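Dihydrocoumarin hydrolase, AncDHCH1 (Pseudomonas sp., PDB 6C2C) probably hydrolyses the lactone dihydrocoumarin at a two-zinc centre of the metallo-beta-lactamase superfamily, as an ancestral relative of methyl-parathion hydrolase. Local coordinates at residues Ala50-Gln53 / Ser54-Lys58; Thr118-Pro122 / Asp123-Gly127; Ser174-Pro177 / Tyr178-Gly182; Ala250-Ala253 / Glu254-Lys257. One frame throughout, in Å; residues are numbered along the deposited sequence.

All four contacts are local, each joining neighbouring turns of the chain, but they sit at very different depths. Contact 2 is the buried one: its loop and short helix 122-125 carry four zinc ligands, and metal bonds dominate its chemistry. Contacts 1, 3 and 4 lie within helices 49-58, 162-180 and 248-265 and are partly buried, with polar or charged residues on their outer sides. Contact 3 touches contact 2, Ser174 and Leu175 packing on Val125 and Gly126. Contacts 1 and 3 lie on opposite sides of the chain's centre, about 43 Å apart between centres. Contact 1 adds a serine hydroxyl to its helix bonds, contact 3 a proline and a glycine ending, contact 4 a folded-back arginine.

Contact 1: residues Ala50-Gln53 / Ser54-Lys58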
loop_
_atom_site.group_PDB
_atom_site.type_symbol
_atom_site.label_atom_id
_atom_site.label_comp_id
_atom_site.label_asym_id
_atom_site.label_seq_id
_atom_site.Cartn_x
_atom_site.Cartn_y
_atom_site.Cartn_z
ATOM N N ALA A 50 15.357 2.907 -21.610
ATOM C CA ALA A 50 15.150 4.158 -22.329
ATOM C C ALA A 50 13.679 4.569 -22.380
ATOM O O ALA A 50 13.366 5.773 -22.316
ATOM C CB ALA A 50 15.713 4.043 -23.751
ATOM N N LYS A 51 12.755 3.601 -22.524
ATOM C CA LYS A 51 11.335 3.952 -22.533
ATOM C C LYS A 51 10.903 4.452 -21.162
ATOM O O LYS A 51 10.111 5.400 -21.057
ATOM C CB LYS A 51 10.477 2.753 -22.924
ATOM C CG LYS A 51 10.516 2.452 -24.395
ATOM C CD LYS A 51 9.323 1.645 -24.802
ATOM C CE LYS A 51 8.084 2.500 -24.741
ATOM N NZ LYS A 51 6.886 1.699 -25.112
ATOM N N THR A 52 11.388 3.790 -20.110
ATOM C CA THR A 52 11.096 4.243 -18.759
ATOM C C THR A 52 11.677 5.625 -18.527
ATOM O O THR A 52 11.003 6.516 -17.994
ATOM C CB THR A 52 11.671 3.239 -17.756
ATOM O OG1 THR A 52 10.923 2.026 -17.867
ATOM C CG2 THR A 52 11.613 3.802 -16.297
ATOM N N GLN A 53 12.939 5.817 -18.941
ATOM C CA GLN A 53 13.582 7.119 -18.761
ATOM C C GLN A 53 12.792 8.205 -19.463
ATOM O O GLN A 53 12.492 9.260 -18.884
ATOM C CB GLN A 53 15.005 7.068 -19.326
ATOM C CG GLN A 53 16.055 6.566 -18.322
ATOM C CD GLN A 53 17.190 5.695 -18.911
ATOM O OE1 GLN A 53 17.486 5.694 -20.140
ATOM N NE2 GLN A 53 17.804 4.899 -18.023
ATOM N N SER A 54 12.381 7.962 -20.706
ATOM C CA SER A 54 11.575 8.956 -21.400
ATOM C C SER A 54 10.257 9.238 -20.673
ATOM O O SER A 54 9.857 10.405 -20.544
ATOM C CB SER A 54 11.382 8.521 -22.852
ATOM O OG SER A 54 10.589 7.368 -22.957
ATOM N N ALA A 55 9.569 8.202 -20.181
ATOM C CA ALA A 55 8.309 8.425 -19.461
ATOM C C ALA A 55 8.535 9.229 -18.185
ATOM O O ALA A 55 7.761 10.148 -17.870
ATOM C CB ALA A 55 7.652 7.071 -19.140
ATOM N N LEU A 56 9.582 8.901 -17.425
ATOM C CA LEU A 56 9.864 9.626 -16.197
ATOM C C LEU A 56 10.146 11.087 -16.508
ATOM O O LEU A 56 9.659 11.984 -15.820
ATOM C CB LEU A 56 11.033 9.005 -15.453
ATOM C CG LEU A 56 10.826 7.606 -14.918
ATOM C CD1 LEU A 56 12.035 7.213 -14.140
ATOM C CD2 LEU A 56 9.548 7.526 -14.081
ATOM N N ALA A 57 10.882 11.343 -17.585
ATOM C CA ALA A 57 11.215 12.727 -17.884
ATOM C C ALA A 57 9.955 13.536 -18.191
ATOM O O ALA A 57 9.846 14.713 -17.814
ATOM C CB ALA A 57 12.192 12.762 -19.054
ATOM N N LYS A 58 8.995 12.920 -18.828
ATOM C CA LYS A 58 7.764 13.580 -19.143
ATOM C C LYS A 58 7.027 14.092 -17.885
ATOM O O LYS A 58 6.294 15.049 -17.952
ATOM C CB LYS A 58 6.892 12.649 -19.936
ATOM C CG LYS A 58 5.445 13.000 -20.050
ATOM C CD LYS A 58 4.742 12.141 -21.100
ATOM C CE LYS A 58 3.244 12.216 -20.959
ATOM N NZ LYS A 58 2.492 11.373 -21.932
#
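Ser54 turns its hydroxyl back onto the preceding turn of helix 49-58, where OG donates to Lys51 O over 2.8 Å. Its chi1 of 67° sets OG between the backbone N and the carbonyl carbon, a rotamer from which a helical serine can reach the carbonyl three residues back. Lys51 O also takes the helical bond from Ala55 N, at 3.0 Å. Both donors come in from the same face of that carbonyl, and OG stands above its plane. The remaining backbone bonds are regular i to i+4 links, Leu56 N to Thr52 O at 2.8 Å among them.

The side-chain packing across the turn is between two buried residues: Thr52 CG2 and Leu56 CD1 lie side by side 4.1 Å apart. Leu56 CG also packs on the backbone, 3.3 Å from Thr52 O. With CG2 anti to the backbone N, threonine offers its methyl to the leucine while OG1 bonds to Gln47 NE2. Leu56 also reaches Ala232, and small Ala55 meets Val233, both of helix 231-234. The helix is thus amphipathic: the methyls of Thr52 and Leu56 face the protein, and the Ser54 hydroxyl spends its hydrogen on a carbonyl of its own helix.

Contact 2: residues Thr118-Pro122 / Asp123-Gly127. With ZN (zinc ion), chain D; ZN (zinc ion), chain C.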
loop_
_atom_site.group_PDB
_atom_site.type_symbol
_atom_site.label_atom_id
_atom_site.label_comp_id
_atom_site.label_asym_id
_atom_site.label_seq_id
_atom_site.Cartn_x
_atom_site.Cartn_y
_atom_site.Cartn_z
ATOM N N THR A 118 -3.288 -6.491 1.667
ATOM C CA THR A 118 -3.500 -6.673 0.228
ATOM C C THR A 118 -2.652 -7.830 -0.305
ATOM O O THR A 118 -3.130 -8.629 -1.101
ATOM C CB THR A 118 -3.166 -5.376 -0.542
ATOM O OG1 THR A 118 -1.786 -4.992 -0.310
ATOM C CG2 THR A 118 -4.142 -4.240 -0.170
ATOM N N HIS A 119 -1.437 -7.973 0.208
ATOM C CA HIS A 119 -0.551 -9.065 -0.155
ATOM C C HIS A 119 0.617 -9.080 0.814
ATOM O O HIS A 119 0.911 -8.073 1.468
ATOM C CB HIS A 119 -0.049 -8.929 -1.600
ATOM C CG HIS A 119 0.809 -7.728 -1.886
ATOM N ND1 HIS A 119 0.379 -6.419 -1.707
ATOM C CD2 HIS A 119 2.074 -7.651 -2.376
ATOM C CE1 HIS A 119 1.347 -5.584 -2.071
ATOM N NE2 HIS A 119 2.382 -6.296 -2.518
ATOM N N MET A 120 1.277 -10.240 0.919
ATOM C CA MET A 120 2.287 -10.381 1.985
ATOM C C MET A 120 3.701 -9.998 1.580
ATOM O O MET A 120 4.653 -10.557 2.105
ATOM C CB MET A 120 2.253 -11.805 2.539
ATOM C CG MET A 120 0.873 -12.085 3.182
ATOM S SD MET A 120 0.881 -13.716 3.997
ATOM C CE MET A 120 -0.816 -13.696 4.594
ATOM N N HIS A 121 3.888 -8.967 0.779
ATOM C CA HIS A 121 5.203 -8.399 0.601
ATOM C C HIS A 121 5.627 -7.645 1.843
ATOM O O HIS A 121 4.791 -7.230 2.662
ATOM C CB HIS A 121 5.201 -7.492 -0.635
ATOM C CG HIS A 121 5.301 -8.240 -1.931
ATOM N ND1 HIS A 121 5.077 -7.677 -3.164
ATOM C CD2 HIS A 121 5.616 -9.545 -2.184
ATOM C CE1 HIS A 121 5.245 -8.565 -4.129
ATOM N NE2 HIS A 121 5.583 -9.708 -3.554
ATOM N N PRO A 122 6.930 -7.473 2.038
ATOM C CA PRO A 122 7.418 -6.956 3.321
ATOM C C PRO A 122 6.944 -5.574 3.647
ATOM O O PRO A 122 6.757 -5.283 4.822
ATOM C CB PRO A 122 8.940 -6.951 3.150
ATOM C CG PRO A 122 9.126 -6.957 1.703
ATOM C CD PRO A 122 8.039 -7.856 1.161
ATOM N N ASP A 123 6.737 -4.741 2.652
ATOM C CA ASP A 123 6.294 -3.364 2.845
ATOM C C ASP A 123 4.808 -3.280 3.054
ATOM O O ASP A 123 4.284 -2.176 3.189
ATOM C CB ASP A 123 6.691 -2.502 1.649
ATOM C CG ASP A 123 6.214 -3.084 0.265
ATOM O OD1 ASP A 123 6.317 -4.262 -0.067
ATOM O OD2 ASP A 123 5.732 -2.292 -0.505
ATOM N N HIS A 124 4.130 -4.418 3.211
ATOM C CA HIS A 124 2.716 -4.410 3.611
ATOM C C HIS A 124 2.433 -5.144 4.897
ATOM O O HIS A 124 1.471 -4.777 5.612
ATOM C CB HIS A 124 1.841 -4.993 2.487
ATOM C CG HIS A 124 2.059 -4.231 1.192
ATOM N ND1 HIS A 124 1.196 -3.267 0.716
ATOM C CD2 HIS A 124 3.131 -4.229 0.361
ATOM C CE1 HIS A 124 1.716 -2.711 -0.372
ATOM N NE2 HIS A 124 2.907 -3.277 -0.593
ATOM N N VAL A 125 3.252 -6.128 5.261
ATOM C CA VAL A 125 3.048 -6.872 6.498
ATOM C C VAL A 125 4.064 -6.555 7.585
ATOM O O VAL A 125 3.837 -6.969 8.731
ATOM C CB VAL A 125 3.044 -8.406 6.247
ATOM C CG1 VAL A 125 1.871 -8.788 5.368
ATOM C CG2 VAL A 125 4.390 -8.946 5.645
ATOM N N GLY A 126 5.205 -5.889 7.281
ATOM C CA GLY A 126 6.247 -5.700 8.295
ATOM C C GLY A 126 5.737 -4.956 9.512
ATOM O O GLY A 126 6.100 -5.283 10.663
ATOM N N GLY A 127 4.812 -4.012 9.281
ATOM C CA GLY A 127 4.244 -3.256 10.389
ATOM C C GLY A 127 3.438 -4.083 11.374
ATOM O O GLY A 127 3.168 -3.595 12.487
HETATM ZN ZN ZN D . 4.133 -5.637 -3.553
HETATM ZN ZN ZN C . 4.266 -2.975 -2.166
HETATM O O HOH W 1 5.141 -4.608 -2.337
HETATM O O HOH W 2 5.754 -5.072 -4.978
#
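His124 lays its imidazole across that of His119. CB passes 3.4 Å from His119 O. The ring then presents one face to His119 CE1, which sits over its centre, 3.1 Å above the plane; the two planes are inclined at 46°. CG, CD2 and CE1 of His124 all pack near that His119 CE1, CD2 at 3.3 Å. ND1 lies 3.6 Å from Thr118 OG1 but has its strongest partner in Asp84, and NE2, at the tip, binds the chain C zinc at 2.1 Å. Histidine suits the place: one nitrogen takes the metal, a second-shell acid holds the other.

His119 is held in the same two-ended way, though by a hydroxyl: NE2 binds the chain D zinc, and ND1 donates in its ring plane to Thr118 OG1 at 2.9 Å. His121 ND1 joins that zinc, Asp123 OD2 the other. Water 1 lies 1.9 Å from each zinc ion and donates to Asp123 OD1. His121 O, at the N-cap, accepts from His124 N at 2.9 Å and from Val125 N, holding Asp123 and His124 close by. His205, Asp226 and His273 complete the sites, Asp226 shared by both ions. This is the HxHxDH motif and bridged dizinc centre of the metallo-beta-lactamase fold.

Contact 3: residues Ser174-Pro177 / Tyr178-Gly182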
loop_
_atom_site.group_PDB
_atom_site.type_symbol
_atom_site.label_atom_id
_atom_site.label_comp_id
_atom_site.label_asym_id
_atom_site.label_seq_id
_atom_site.Cartn_x
_atom_site.Cartn_y
_atom_site.Cartn_z
ATOM N N SER A 174 6.399 -11.747 10.375
ATOM C CA SER A 174 5.413 -10.696 10.602
ATOM C C SER A 174 4.079 -11.285 11.019
ATOM O O SER A 174 3.418 -10.760 11.935
ATOM C CB SER A 174 5.224 -9.858 9.323
ATOM O OG SER A 174 6.452 -9.160 8.987
ATOM N N LEU A 175 3.697 -12.401 10.406
ATOM C CA LEU A 175 2.400 -13.015 10.746
ATOM C C LEU A 175 2.424 -13.928 11.982
ATOM O O LEU A 175 1.364 -14.183 12.575
ATOM C CB LEU A 175 1.893 -13.826 9.553
ATOM C CG LEU A 175 1.094 -13.100 8.480
ATOM C CD1 LEU A 175 -0.224 -12.573 9.055
ATOM C CD2 LEU A 175 1.805 -11.927 8.003
ATOM N N ASN A 176 3.592 -14.409 12.391
ATOM C CA ASN A 176 3.659 -15.467 13.400
ATOM C C ASN A 176 2.930 -15.126 14.690
ATOM O O ASN A 176 2.202 -16.001 15.180
ATOM C CB ASN A 176 5.143 -15.792 13.666
ATOM C CG ASN A 176 5.312 -16.988 14.557
ATOM O OD1 ASN A 176 5.909 -16.881 15.633
ATOM N ND2 ASN A 176 4.706 -18.103 14.164
ATOM N N PRO A 177 3.059 -13.919 15.282
ATOM C CA PRO A 177 2.319 -13.661 16.534
ATOM C C PRO A 177 0.841 -13.887 16.360
ATOM O O PRO A 177 0.164 -14.396 17.260
ATOM C CB PRO A 177 2.646 -12.187 16.861
ATOM C CG PRO A 177 3.870 -11.862 16.051
ATOM C CD PRO A 177 3.873 -12.765 14.863
ATOM N N TYR A 178 0.297 -13.469 15.222
ATOM C CA TYR A 178 -1.130 -13.580 15.022
ATOM C C TYR A 178 -1.533 -15.019 14.806
ATOM O O TYR A 178 -2.557 -15.459 15.328
ATOM C CB TYR A 178 -1.539 -12.713 13.808
ATOM C CG TYR A 178 -1.178 -11.259 14.081
ATOM C CD1 TYR A 178 0.071 -10.788 13.727
ATOM C CD2 TYR A 178 -2.071 -10.380 14.703
ATOM C CE1 TYR A 178 0.458 -9.465 14.007
ATOM C CE2 TYR A 178 -1.719 -9.065 14.973
ATOM C CZ TYR A 178 -0.450 -8.613 14.629
ATOM O OH TYR A 178 -0.058 -7.288 14.875
ATOM N N VAL A 179 -0.763 -15.747 14.001
ATOM C CA VAL A 179 -1.070 -17.146 13.741
ATOM C C VAL A 179 -1.057 -17.926 15.047
ATOM O O VAL A 179 -2.014 -18.653 15.368
ATOM C CB VAL A 179 -0.059 -17.705 12.723
ATOM C CG1 VAL A 179 -0.196 -19.235 12.655
ATOM C CG2 VAL A 179 -0.277 -17.061 11.348
ATOM N N LYS A 180 -0.053 -17.710 15.848
ATOM C CA LYS A 180 0.028 -18.421 17.108
ATOM C C LYS A 180 -1.085 -18.106 18.077
ATOM O O LYS A 180 -1.505 -18.943 18.821
ATOM C CB LYS A 180 1.362 -18.169 17.809
ATOM C CG LYS A 180 2.572 -18.645 17.043
ATOM C CD LYS A 180 2.727 -20.133 17.014
ATOM C CE LYS A 180 4.205 -20.537 17.033
ATOM N NZ LYS A 180 4.476 -21.883 16.501
ATOM N N ALA A 181 -1.560 -16.882 18.028
ATOM C CA ALA A 181 -2.643 -16.510 18.915
ATOM C C ALA A 181 -4.040 -16.799 18.319
ATOM O O ALA A 181 -5.049 -16.398 18.918
ATOM C CB ALA A 181 -2.521 -15.014 19.291
ATOM N N GLY A 182 -4.123 -17.457 17.152
ATOM C CA GLY A 182 -5.420 -17.724 16.560
ATOM C C GLY A 182 -6.085 -16.488 15.994
ATOM O O GLY A 182 -7.326 -16.449 15.843
#
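Leu175 O accepts two backbone donors: a straight bond from Val179 N at 3.0 Å, lying in the carbonyl plane, and a weak one from Tyr178 N. The doubling probably reflects the kink of helix 162-180 at Pro177, whose nitrogen has no hydrogen to give: Tyr178 N turns to Leu175 O instead of Ser174 O, its regular i-4 acceptor. Beyond it Lys180 N bonds to Asn176 O at 2.9 Å with an N-H...O angle of 172°, and Ala181 N to Pro177 O.

Ser174 O is thus left without a polar partner in the model; instead Tyr178 CD1 approaches it to 3.8 Å, the carbonyl oxygen lying at the edge of the ring. Chi1 of -60°, with CG beside the backbone N, swings the ring back along the helix to this position. Tyrosine suits the site because its ring is buried against Ala134 and Val141 while its hydroxyl bonds to Leu128 O and Phe136 N. Ser174 OG is satisfied by Gly170 O.

The helix closes in a Schellman motif: Gly182 N reaches Val179 O at 3.0 Å and Lys183 N reaches Tyr178 O, with Gly182 as the C-prime residue at a positive phi of 72° that glycine adopts readily.

On the outer side, Asn176 ND2 lies 3.6 Å from Lys180 CG, its amide crossing the lysine's aliphatic stem. Leu175, on the inner side, packs against Val125, Val141 and Phe184.

Contact 4: residues Ala250-Ala253 / Glu254-Lys257; sequences AAAA and ERKK
The guanidinium of Arg255 folds back over the previous turn of helix 248-265, with Ala251 O and Ala252 CA on one face. The oxygen stands 3.8 Å above the plane, displaced toward the rim, and NH1 comes to 3.6 Å from Ala252 CA and 4.0 Å from Ala252 CB. All three nitrogens are hydrogen-bonded elsewhere, NE to Pro238 O and NH2 to Leu227 O among them, so loop carbonyls hold the buried group. The extended start of the side chain, then a turn at chi3 of 48°, returns the group along the helix. Alanine at position 252 suits the place, since its single methyl lets the flat group lie close to the backbone.

The carboxylate of Glu254 leads away from the turn, while its CG packs 3.3 Å from Ala250 O. The chain bends at chi2, and the side chain touches Ser202.

Beneath these side chains the backbone is regular. Glu254 N bonds to Ala250 O at 2.8 Å, Arg255 N to Ala251 O, Lys256 N to Ala252 O and Lys257 N to Ala253 O. Lys257 carries its ammonium group outward to a salt bridge with Asp261 one turn on. The four alanines, strong helix formers, open a surface alpha-helix: one face, with Ala251 and Arg255, is buried on the loops at Thr241 and Asp245, and the other, with Ala253 and the two lysines, faces solvent.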
loop_
_atom_site.group_PDB
_atom_site.type_symbol
_atom_site.label_atom_id
_atom_site.label_comp_id
_atom_site.label_asym_id
_atom_site.label_seq_id
_atom_site.Cartn_x
_atom_site.Cartn_y
_atom_site.Cartn_z
ATOM N N ALA A 250 -1.028 -11.815 -15.301
ATOM C CA ALA A 250 -2.208 -11.603 -14.482
ATOM C C ALA A 250 -2.183 -10.223 -13.848
ATOM O O ALA A 250 -3.225 -9.590 -13.740
ATOM C CB ALA A 250 -2.292 -12.703 -13.408
ATOM N N ALA A 251 -1.006 -9.770 -13.419
ATOM C CA ALA A 251 -0.909 -8.444 -12.818
ATOM C C ALA A 251 -1.356 -7.370 -13.805
ATOM O O ALA A 251 -2.067 -6.427 -13.438
ATOM C CB ALA A 251 0.526 -8.177 -12.368
ATOM N N ALA A 252 -0.898 -7.463 -15.054
ATOM C CA ALA A 252 -1.305 -6.460 -16.029
ATOM C C ALA A 252 -2.802 -6.532 -16.283
ATOM O O ALA A 252 -3.478 -5.507 -16.353
ATOM C CB ALA A 252 -0.538 -6.658 -17.349
ATOM N N ALA A 253 -3.357 -7.749 -16.368
ATOM C CA ALA A 253 -4.788 -7.908 -16.576
ATOM C C ALA A 253 -5.584 -7.312 -15.432
ATOM O O ALA A 253 -6.608 -6.663 -15.670
ATOM C CB ALA A 253 -5.138 -9.390 -16.721
ATOM N N GLU A 254 -5.145 -7.535 -14.186
ATOM C CA GLU A 254 -5.895 -7.006 -13.034
ATOM C C GLU A 254 -5.804 -5.487 -12.968
ATOM O O GLU A 254 -6.783 -4.811 -12.591
ATOM C CB GLU A 254 -5.376 -7.648 -11.731
ATOM C CG GLU A 254 -5.807 -9.121 -11.666
ATOM C CD GLU A 254 -7.335 -9.330 -11.547
ATOM O OE1 GLU A 254 -8.148 -8.424 -11.215
ATOM O OE2 GLU A 254 -7.765 -10.481 -11.795
ATOM N N ARG A 255 -4.634 -4.933 -13.300
ATOM C CA ARG A 255 -4.506 -3.473 -13.300
ATOM C C ARG A 255 -5.432 -2.866 -14.358
ATOM O O ARG A 255 -6.174 -1.896 -14.084
ATOM C CB ARG A 255 -3.051 -3.066 -13.530
ATOM C CG ARG A 255 -2.890 -1.577 -13.856
ATOM C CD ARG A 255 -1.440 -1.161 -13.907
ATOM N NE ARG A 255 -0.578 -2.070 -14.716
ATOM C CZ ARG A 255 0.199 -3.028 -14.197
ATOM N NH1 ARG A 255 0.923 -3.785 -15.039
ATOM N NH2 ARG A 255 0.211 -3.310 -12.872
ATOM N N LYS A 256 -5.397 -3.417 -15.578
ATOM C CA LYS A 256 -6.280 -2.913 -16.644
ATOM C C LYS A 256 -7.753 -2.971 -16.228
ATOM O O LYS A 256 -8.511 -1.990 -16.413
ATOM C CB LYS A 256 -6.012 -3.721 -17.931
ATOM C CG LYS A 256 -6.900 -3.252 -19.097
ATOM C CD LYS A 256 -6.918 -1.674 -19.252
ATOM C CE LYS A 256 -7.739 -1.314 -20.472
ATOM N NZ LYS A 256 -8.835 -2.351 -20.569
ATOM N N LYS A 257 -8.170 -4.085 -15.613
ATOM C CA LYS A 257 -9.555 -4.242 -15.174
ATOM C C LYS A 257 -9.916 -3.166 -14.139
ATOM O O LYS A 257 -10.973 -2.535 -14.203
ATOM C CB LYS A 257 -9.711 -5.638 -14.584
ATOM C CG LYS A 257 -11.078 -5.913 -14.167
ATOM C CD LYS A 257 -11.288 -7.378 -13.766
ATOM C CE LYS A 257 -12.792 -7.623 -13.596
ATOM N NZ LYS A 257 -13.563 -6.407 -13.055
#